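Soluble lytic murein transglycosylase (Pseudomonas aeruginosa, PDB 5OHU) cleaves the glycan strands of cell-wall peptidoglycan as a lytic transglycosylase, turning them over by both exolytic and endolytic reactions. Local coordinates at residues Val404-Ala408 against Ser409-Ala413; Gly420-Ile423 against Asn424-Glu428; Leu169-Glu173 against Gly174-Glu178. All blocks are in the same frame, centred on the assembly; numbering follows the deposited sequence.

Contact 1: Val404-Ala408 against Ser409-Ala413; sequences VRNAA and STRRA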
loop_
_atom_site.group_PDB
_atom_site.type_symbol
_atom_site.label_atom_id
_atom_site.label_comp_id
_atom_site.label_asym_id
_atom_site.label_seq_id
_atom_site.Cartn_x
_atom_site.Cartn_y
_atom_site.Cartn_z
ATOM N N VAL A 404 -26.215 -4.633 -10.818
ATOM C CA VAL A 404 -25.409 -3.886 -9.861
ATOM C C VAL A 404 -26.253 -2.830 -9.149
ATOM O O VAL A 404 -26.159 -2.668 -7.928
ATOM C CB VAL A 404 -24.171 -3.288 -10.561
ATOM C CG1 VAL A 404 -23.604 -2.104 -9.778
ATOM C CG2 VAL A 404 -23.109 -4.363 -10.729
ATOM N N ARG A 405 -27.110 -2.118 -9.874
ATOM C CA ARG A 405 -27.966 -1.174 -9.169
ATOM C C ARG A 405 -29.043 -1.879 -8.340
ATOM O O ARG A 405 -29.608 -1.261 -7.433
ATOM C CB ARG A 405 -28.603 -0.181 -10.147
ATOM C CG ARG A 405 -29.301 0.979 -9.428
ATOM C CD ARG A 405 -29.695 2.116 -10.350
ATOM N NE ARG A 405 -29.816 1.690 -11.739
ATOM C CZ ARG A 405 -29.451 2.440 -12.773
ATOM N NH1 ARG A 405 -29.589 1.981 -14.010
ATOM N NH2 ARG A 405 -28.939 3.648 -12.571
ATOM N N ASN A 406 -29.316 -3.161 -8.604
ATOM C CA ASN A 406 -30.288 -3.917 -7.818
ATOM C C ASN A 406 -29.699 -4.551 -6.566
ATOM O O ASN A 406 -30.462 -4.917 -5.662
ATOM C CB ASN A 406 -30.926 -5.037 -8.653
ATOM C CG ASN A 406 -32.122 -4.566 -9.461
ATOM O OD1 ASN A 406 -32.617 -3.451 -9.282
ATOM N ND2 ASN A 406 -32.594 -5.422 -10.360
ATOM N N ALA A 407 -28.377 -4.715 -6.501
ATOM C CA ALA A 407 -27.765 -5.373 -5.355
ATOM C C ALA A 407 -28.069 -4.607 -4.075
ATOM O O ALA A 407 -28.163 -3.374 -4.073
ATOM C CB ALA A 407 -26.256 -5.500 -5.562
ATOM N N ALA A 408 -28.248 -5.356 -2.980
ATOM C CA ALA A 408 -28.652 -4.752 -1.715
ATOM C C ALA A 408 -27.609 -3.763 -1.212
ATOM O O ALA A 408 -27.954 -2.702 -0.684
ATOM C CB ALA A 408 -28.898 -5.841 -0.675
ATOM N N SER A 409 -26.328 -4.092 -1.367
ATOM C CA SER A 409 -25.271 -3.160 -0.975
ATOM C C SER A 409 -25.400 -1.826 -1.707
ATOM O O SER A 409 -25.257 -0.758 -1.098
ATOM C CB SER A 409 -23.901 -3.783 -1.237
ATOM O OG SER A 409 -23.944 -4.732 -2.294
ATOM N N THR A 410 -25.692 -1.867 -3.008
ATOM C CA THR A 410 -25.831 -0.638 -3.786
ATOM C C THR A 410 -26.996 0.207 -3.279
ATOM O O THR A 410 -26.846 1.409 -3.018
ATOM C CB THR A 410 -26.007 -0.993 -5.265
ATOM O OG1 THR A 410 -24.836 -1.682 -5.729
ATOM C CG2 THR A 410 -26.232 0.254 -6.107
ATOM N N ARG A 411 -28.171 -0.412 -3.129
ATOM C CA ARG A 411 -29.327 0.298 -2.598
ATOM C C ARG A 411 -29.032 0.872 -1.220
ATOM O O ARG A 411 -29.371 2.025 -0.934
ATOM C CB ARG A 411 -30.526 -0.644 -2.554
ATOM C CG ARG A 411 -31.040 -1.029 -3.931
ATOM C CD ARG A 411 -31.477 -2.480 -3.975
ATOM N NE ARG A 411 -32.761 -2.682 -3.308
ATOM C CZ ARG A 411 -33.928 -2.780 -3.936
ATOM N NH1 ARG A 411 -33.984 -2.705 -5.261
ATOM N NH2 ARG A 411 -35.040 -2.960 -3.238
ATOM N N ARG A 412 -28.384 0.087 -0.357
ATOM C CA ARG A 412 -27.987 0.612 0.942
ATOM C C ARG A 412 -27.041 1.796 0.781
ATOM O O ARG A 412 -27.181 2.809 1.476
ATOM C CB ARG A 412 -27.349 -0.497 1.787
ATOM C CG ARG A 412 -28.352 -1.564 2.280
ATOM C CD ARG A 412 -27.821 -2.395 3.471
ATOM N NE ARG A 412 -26.522 -3.015 3.211
ATOM C CZ ARG A 412 -26.359 -4.210 2.647
ATOM N NH1 ARG A 412 -27.419 -4.927 2.283
ATOM N NH2 ARG A 412 -25.135 -4.695 2.441
ATOM N N ALA A 413 -26.085 1.699 -0.150
ATOM C CA ALA A 413 -25.154 2.803 -0.371
ATOM C C ALA A 413 -25.872 4.028 -0.935
ATOM O O ALA A 413 -25.599 5.164 -0.516
ATOM C CB ALA A 413 -24.023 2.360 -1.300
#
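Val404 O is held chiefly by the hydroxyl of Thr410, whose OG1 donates a hydrogen bond of 2.7 Å to it; Ala407 N adds a second, weak bond of 3.3 Å from within the same turn. OG1 approaches 28° out of the carbonyl plane. With chi1 at -62°, OG1 lies beside the threonine's own backbone N, while the methyl CG2 takes the position anti to that N and comes to 3.8 Å from Arg405 CA. Both branches of the threonine thus meet the last turn of helix 398-406, one at a carbonyl and the other at an alpha carbon. Ala407 leaves the helical conformation of that helix and is at the same time the N-cap of helix 408-418. Its O receives Arg411 N in a nearly straight bond (N-H...O 171°), and Ala408 O receives Arg412 N at 2.8 Å. CG beside the backbone N and the turn at chi2 lay Arg411 CD 3.1 Å from Asn406 O; the further bend at chi3 only directs the guanidinium. Arg412 folds back over the new helix start: NH1 sits 3.4 Å from Ala408 CB, and Ala408 O lies over one guanidinium face, offset toward the rim. The charge of that guanidinium is met elsewhere, by salt bridges from NE to Glu428 and from NH1 to Asp91, so these two carboxylates hold it in place. On the helix 398-406 side, Val404 packs on Glu440 and Leu447 of helix 438-450; beyond the junction, Ser409 and Ala413 rest on helix 422-433.

Contact 2: Gly420-Ile423 against Asn424-Glu428; sequences GEVI and NARRE
Glu421 O accepts Ala425 N as the first of three successive i to i+4 bonds, each 3.0 Å long, that open helix 422-433; Val422 O then takes Arg426 N and Ile423 O takes Arg427 N. Just ahead, Gly420 closes the preceding helix in a Schellman motif with positive phi (91°), and Glu421 serves both as N-cap and as the centre of an inverse gamma turn. Val422 and Arg426 run side by side and point the same way. A chi1 of 57° puts Val422 CG1 between the backbone N and the carbonyl carbon and leaves CG2 anti to N, where it meets Arg426 NH1 at 3.4 Å. Arg426 CG lies 3.4 Å from Val422 O, and that oxygen lies over one face of the guanidinium. The CG2 branch of Ile423 touches Arg427 NH2 at 3.8 Å, a slanting approach made possible by the bend at chi3 of the arginine (-64°). Asn424 CB lies 3.7 Å from Glu421 O, and the two side chains cross with carboxylate and amide planes steeply inclined. The Glu421 carboxylate finds its charge partner in Arg419. Among the neighbours, Phe416 of helix 408-418 covers Glu421, Asn424 and Ala425, whereas Trp453, from a loop, packs on Val422, Ala425 and Arg426.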
loop_
_atom_site.group_PDB
_atom_site.type_symbol
_atom_site.label_atom_id
_atom_site.label_comp_id
_atom_site.label_asym_id
_atom_site.label_seq_id
_atom_site.Cartn_x
_atom_site.Cartn_y
_atom_site.Cartn_z
ATOM N N GLY A 420 -26.963 11.689 3.436
ATOM C CA GLY A 420 -25.753 12.382 3.824
ATOM C C GLY A 420 -24.733 11.556 4.584
ATOM O O GLY A 420 -23.630 12.055 4.842
ATOM N N GLU A 421 -25.055 10.314 4.956
ATOM C CA GLU A 421 -24.124 9.475 5.714
ATOM C C GLU A 421 -23.068 8.944 4.746
ATOM O O GLU A 421 -23.112 7.808 4.262
ATOM C CB GLU A 421 -24.869 8.370 6.450
ATOM C CG GLU A 421 -25.478 8.840 7.767
ATOM C CD GLU A 421 -26.939 8.485 7.897
ATOM O OE1 GLU A 421 -27.713 9.316 8.422
ATOM O OE2 GLU A 421 -27.317 7.376 7.470
ATOM N N VAL A 422 -22.085 9.803 4.481
ATOM C CA VAL A 422 -21.145 9.591 3.387
ATOM C C VAL A 422 -20.150 8.483 3.710
ATOM O O VAL A 422 -19.728 7.734 2.818
ATOM C CB VAL A 422 -20.444 10.928 3.075
ATOM C CG1 VAL A 422 -19.761 11.476 4.323
ATOM C CG2 VAL A 422 -19.448 10.766 1.969
ATOM N N ILE A 423 -19.753 8.357 4.975
ATOM C CA ILE A 423 -18.812 7.308 5.346
ATOM C C ILE A 423 -19.471 5.937 5.232
ATOM O O ILE A 423 -18.876 4.988 4.703
ATOM C CB ILE A 423 -18.262 7.583 6.755
ATOM C CG1 ILE A 423 -17.538 8.937 6.759
ATOM C CG2 ILE A 423 -17.334 6.464 7.200
ATOM C CD1 ILE A 423 -17.328 9.535 8.136
ATOM N N ASN A 424 -20.720 5.821 5.686
ATOM C CA ASN A 424 -21.456 4.573 5.523
ATOM C C ASN A 424 -21.643 4.218 4.051
ATOM O O ASN A 424 -21.499 3.051 3.664
ATOM C CB ASN A 424 -22.809 4.676 6.221
ATOM C CG ASN A 424 -22.676 4.894 7.707
ATOM O OD1 ASN A 424 -23.108 5.919 8.234
ATOM N ND2 ASN A 424 -22.082 3.924 8.398
ATOM N N ALA A 425 -21.982 5.207 3.218
ATOM C CA ALA A 425 -22.157 4.942 1.794
ATOM C C ALA A 425 -20.872 4.410 1.176
ATOM O O ALA A 425 -20.894 3.435 0.417
ATOM C CB ALA A 425 -22.613 6.210 1.075
ATOM N N ARG A 426 -19.740 5.026 1.508
ATOM C CA ARG A 426 -18.474 4.571 0.952
ATOM C C ARG A 426 -18.151 3.163 1.412
ATOM O O ARG A 426 -17.705 2.332 0.610
ATOM C CB ARG A 426 -17.346 5.525 1.338
ATOM C CG ARG A 426 -17.343 6.818 0.550
ATOM C CD ARG A 426 -15.930 7.345 0.388
ATOM N NE ARG A 426 -15.265 7.523 1.675
ATOM C CZ ARG A 426 -15.428 8.588 2.452
ATOM N NH1 ARG A 426 -16.239 9.564 2.075
ATOM N NH2 ARG A 426 -14.782 8.674 3.605
ATOM N N ARG A 427 -18.364 2.874 2.702
ATOM C CA ARG A 427 -18.043 1.544 3.206
ATOM C C ARG A 427 -18.869 0.471 2.504
ATOM O O ARG A 427 -18.334 -0.576 2.122
ATOM C CB ARG A 427 -18.241 1.472 4.721
ATOM C CG ARG A 427 -17.693 0.183 5.307
ATOM C CD ARG A 427 -17.922 0.063 6.804
ATOM N NE ARG A 427 -17.225 1.093 7.566
ATOM C CZ ARG A 427 -17.825 2.135 8.132
ATOM N NH1 ARG A 427 -19.139 2.278 8.031
ATOM N NH2 ARG A 427 -17.111 3.025 8.810
ATOM N N GLU A 428 -20.171 0.706 2.321
ATOM C CA GLU A 428 -20.972 -0.202 1.506
ATOM C C GLU A 428 -20.351 -0.374 0.133
ATOM O O GLU A 428 -20.144 -1.499 -0.352
ATOM C CB GLU A 428 -22.399 0.328 1.355
ATOM C CG GLU A 428 -23.313 0.096 2.548
ATOM C CD GLU A 428 -23.668 -1.375 2.776
ATOM O OE1 GLU A 428 -24.271 -1.662 3.843
ATOM O OE2 GLU A 428 -23.359 -2.237 1.907
#

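Contact 3: Leu169-Glu173 against Gly174-Glu178; sequences LWQGE and GQLTE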
loop_
_atom_site.group_PDB
_atom_site.type_symbol
_atom_site.label_atom_id
_atom_site.label_comp_id
_atom_site.label_asym_id
_atom_site.label_seq_id
_atom_site.Cartn_x
_atom_site.Cartn_y
_atom_site.Cartn_z
ATOM N N LEU A 169 -1.686 -24.424 26.178
ATOM C CA LEU A 169 -1.985 -25.827 25.902
ATOM C C LEU A 169 -0.846 -26.475 25.137
ATOM O O LEU A 169 -0.452 -27.613 25.419
ATOM C CB LEU A 169 -3.278 -25.955 25.111
ATOM C CG LEU A 169 -4.522 -25.506 25.855
ATOM C CD1 LEU A 169 -5.682 -25.452 24.868
ATOM C CD2 LEU A 169 -4.809 -26.467 27.004
ATOM N N TRP A 170 -0.307 -25.742 24.167
ATOM C CA TRP A 170 0.774 -26.231 23.323
ATOM C C TRP A 170 2.040 -26.467 24.142
ATOM O O TRP A 170 2.691 -27.509 24.020
ATOM C CB TRP A 170 0.980 -25.189 22.231
ATOM C CG TRP A 170 1.923 -25.459 21.153
ATOM C CD1 TRP A 170 1.938 -26.529 20.306
ATOM C CD2 TRP A 170 2.949 -24.571 20.709
ATOM N NE1 TRP A 170 2.942 -26.372 19.378
ATOM C CE2 TRP A 170 3.580 -25.181 19.611
ATOM C CE3 TRP A 170 3.415 -23.328 21.156
ATOM C CZ2 TRP A 170 4.655 -24.591 18.948
ATOM C CZ3 TRP A 170 4.476 -22.741 20.494
ATOM C CH2 TRP A 170 5.082 -23.371 19.396
ATOM N N GLN A 171 2.393 -25.507 24.996
ATOM C CA GLN A 171 3.500 -25.699 25.928
ATOM C C GLN A 171 3.231 -26.860 26.882
ATOM O O GLN A 171 4.145 -27.619 27.217
ATOM C CB GLN A 171 3.739 -24.408 26.707
ATOM C CG GLN A 171 4.829 -24.482 27.754
ATOM C CD GLN A 171 4.957 -23.185 28.520
ATOM O OE1 GLN A 171 3.957 -22.557 28.872
ATOM N NE2 GLN A 171 6.192 -22.760 28.764
ATOM N N GLY A 172 1.985 -27.002 27.341
ATOM C CA GLY A 172 1.652 -28.093 28.237
ATOM C C GLY A 172 1.845 -29.457 27.608
ATOM O O GLY A 172 2.095 -30.438 28.308
ATOM N N GLU A 173 1.733 -29.544 26.286
ATOM C CA GLU A 173 1.957 -30.796 25.583
ATOM C C GLU A 173 3.377 -30.907 25.043
ATOM O O GLU A 173 3.624 -31.689 24.118
ATOM C CB GLU A 173 0.923 -30.964 24.473
ATOM C CG GLU A 173 -0.499 -30.939 25.014
ATOM C CD GLU A 173 -1.527 -31.385 24.001
ATOM O OE1 GLU A 173 -1.134 -32.044 23.016
ATOM O OE2 GLU A 173 -2.725 -31.069 24.189
ATOM N N GLY A 174 4.308 -30.127 25.603
ATOM C CA GLY A 174 5.727 -30.325 25.372
ATOM C C GLY A 174 6.245 -29.850 24.040
ATOM O O GLY A 174 7.290 -30.316 23.590
ATOM N N GLN A 175 5.549 -28.924 23.393
ATOM C CA GLN A 175 5.920 -28.511 22.049
ATOM C C GLN A 175 6.735 -27.234 22.008
ATOM O O GLN A 175 7.297 -26.918 20.960
ATOM C CB GLN A 175 4.668 -28.311 21.202
ATOM C CG GLN A 175 3.794 -29.529 21.168
ATOM C CD GLN A 175 4.561 -30.752 20.712
ATOM O OE1 GLN A 175 4.686 -31.728 21.455
ATOM N NE2 GLN A 175 5.085 -30.706 19.490
ATOM N N LEU A 176 6.799 -26.481 23.099
ATOM C CA LEU A 176 7.442 -25.171 23.068
ATOM C C LEU A 176 8.907 -25.345 23.452
ATOM O O LEU A 176 9.308 -25.205 24.606
ATOM C CB LEU A 176 6.718 -24.198 23.989
ATOM C CG LEU A 176 7.347 -22.806 24.008
ATOM C CD1 LEU A 176 7.264 -22.171 22.636
ATOM C CD2 LEU A 176 6.673 -21.947 25.047
ATOM N N THR A 177 9.717 -25.681 22.459
ATOM C CA THR A 177 11.132 -25.898 22.712
ATOM C C THR A 177 11.863 -24.568 22.828
ATOM O O THR A 177 11.367 -23.518 22.412
ATOM C CB THR A 177 11.768 -26.729 21.601
ATOM O OG1 THR A 177 11.881 -25.926 20.422
ATOM C CG2 THR A 177 10.915 -27.967 21.303
ATOM N N GLU A 178 13.068 -24.621 23.406
ATOM C CA GLU A 178 13.886 -23.413 23.462
ATOM C C GLU A 178 14.138 -22.853 22.065
ATOM O O GLU A 178 14.153 -21.634 21.872
ATOM C CB GLU A 178 15.211 -23.682 24.179
ATOM C CG GLU A 178 16.078 -22.426 24.261
ATOM C CD GLU A 178 17.334 -22.602 25.086
ATOM O OE1 GLU A 178 18.034 -23.621 24.910
ATOM O OE2 GLU A 178 17.617 -21.712 25.914
HETATM O O HOH W 1 6.554 -27.261 25.946
#
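Gln175 lays its CB over one face of the Trp170 indole, 3.5 Å from the centroid of the five-membered ring and 27° off the normal, a CH-pi contact; the nearest ring atom, NE1, is 3.2 Å from CB. The next atom, CG, stays by the five-membered ring, 3.6 Å from Trp170 CD1. The chain then bends at chi2 (-55°), carrying the terminal amide off the indole, so that CD lies 3.7 Å from Glu173 O. The amide tip comes beside that oxygen, though which of its two atoms faces it is uncertain. Trp170 can receive this side chain because its own CG is anti to the backbone N, which brings the indole against Gln175 and Leu176. The six-membered ring meets the leucine: Leu176 CD1 touches Trp170 CZ3 at 3.6 Å, while the other methyl, CD2, packs along the extended chain of Gln171. Backbone bonds close the turn. Gln175 N reaches Trp170 O, and Gly174 N reaches Gln171 O at 3.0 Å. Gln171 O has a second grip, a water that donates to it at 2.7 Å and accepts from Leu176 N, bridging helix end and loop. Helix 142-153 also packs on the indole, its Trp153 ring meeting that of Trp170, and Lys142 pairs with the Glu173 carboxylate. At the end of the loop, the N-cap Thr177 uses OG1 to hold Lys180 N at the start of helix 178-190. Gly174 at positive phi (76°), the paired 6-to-1 and 5-to-2 bonds, and contact between the aliphatic CB of the C'' residue Gln175 and the C3 residue Trp170 together make up a classic Schellman C-cap, here ending helix 161-172.

Overall arrangement
Along the chain contact 3 comes first, then contact 1, then contact 2. The latter two are neighbours, with centres about 13 Å apart, both within the L domain: helix 408-418, which begins in contact 1, leads directly to helix 422-433, which begins in contact 2. A salt bridge joins them, together with Ala413 packed on Ala425 and Glu428. Contact 3 stands apart, its centre about 50 Å from that of contact 1 and 47 Å from that of contact 2, between helices 161-172 and 178-190. All three are places where one helix gives way to the next, the joints by which this largely helical chain turns.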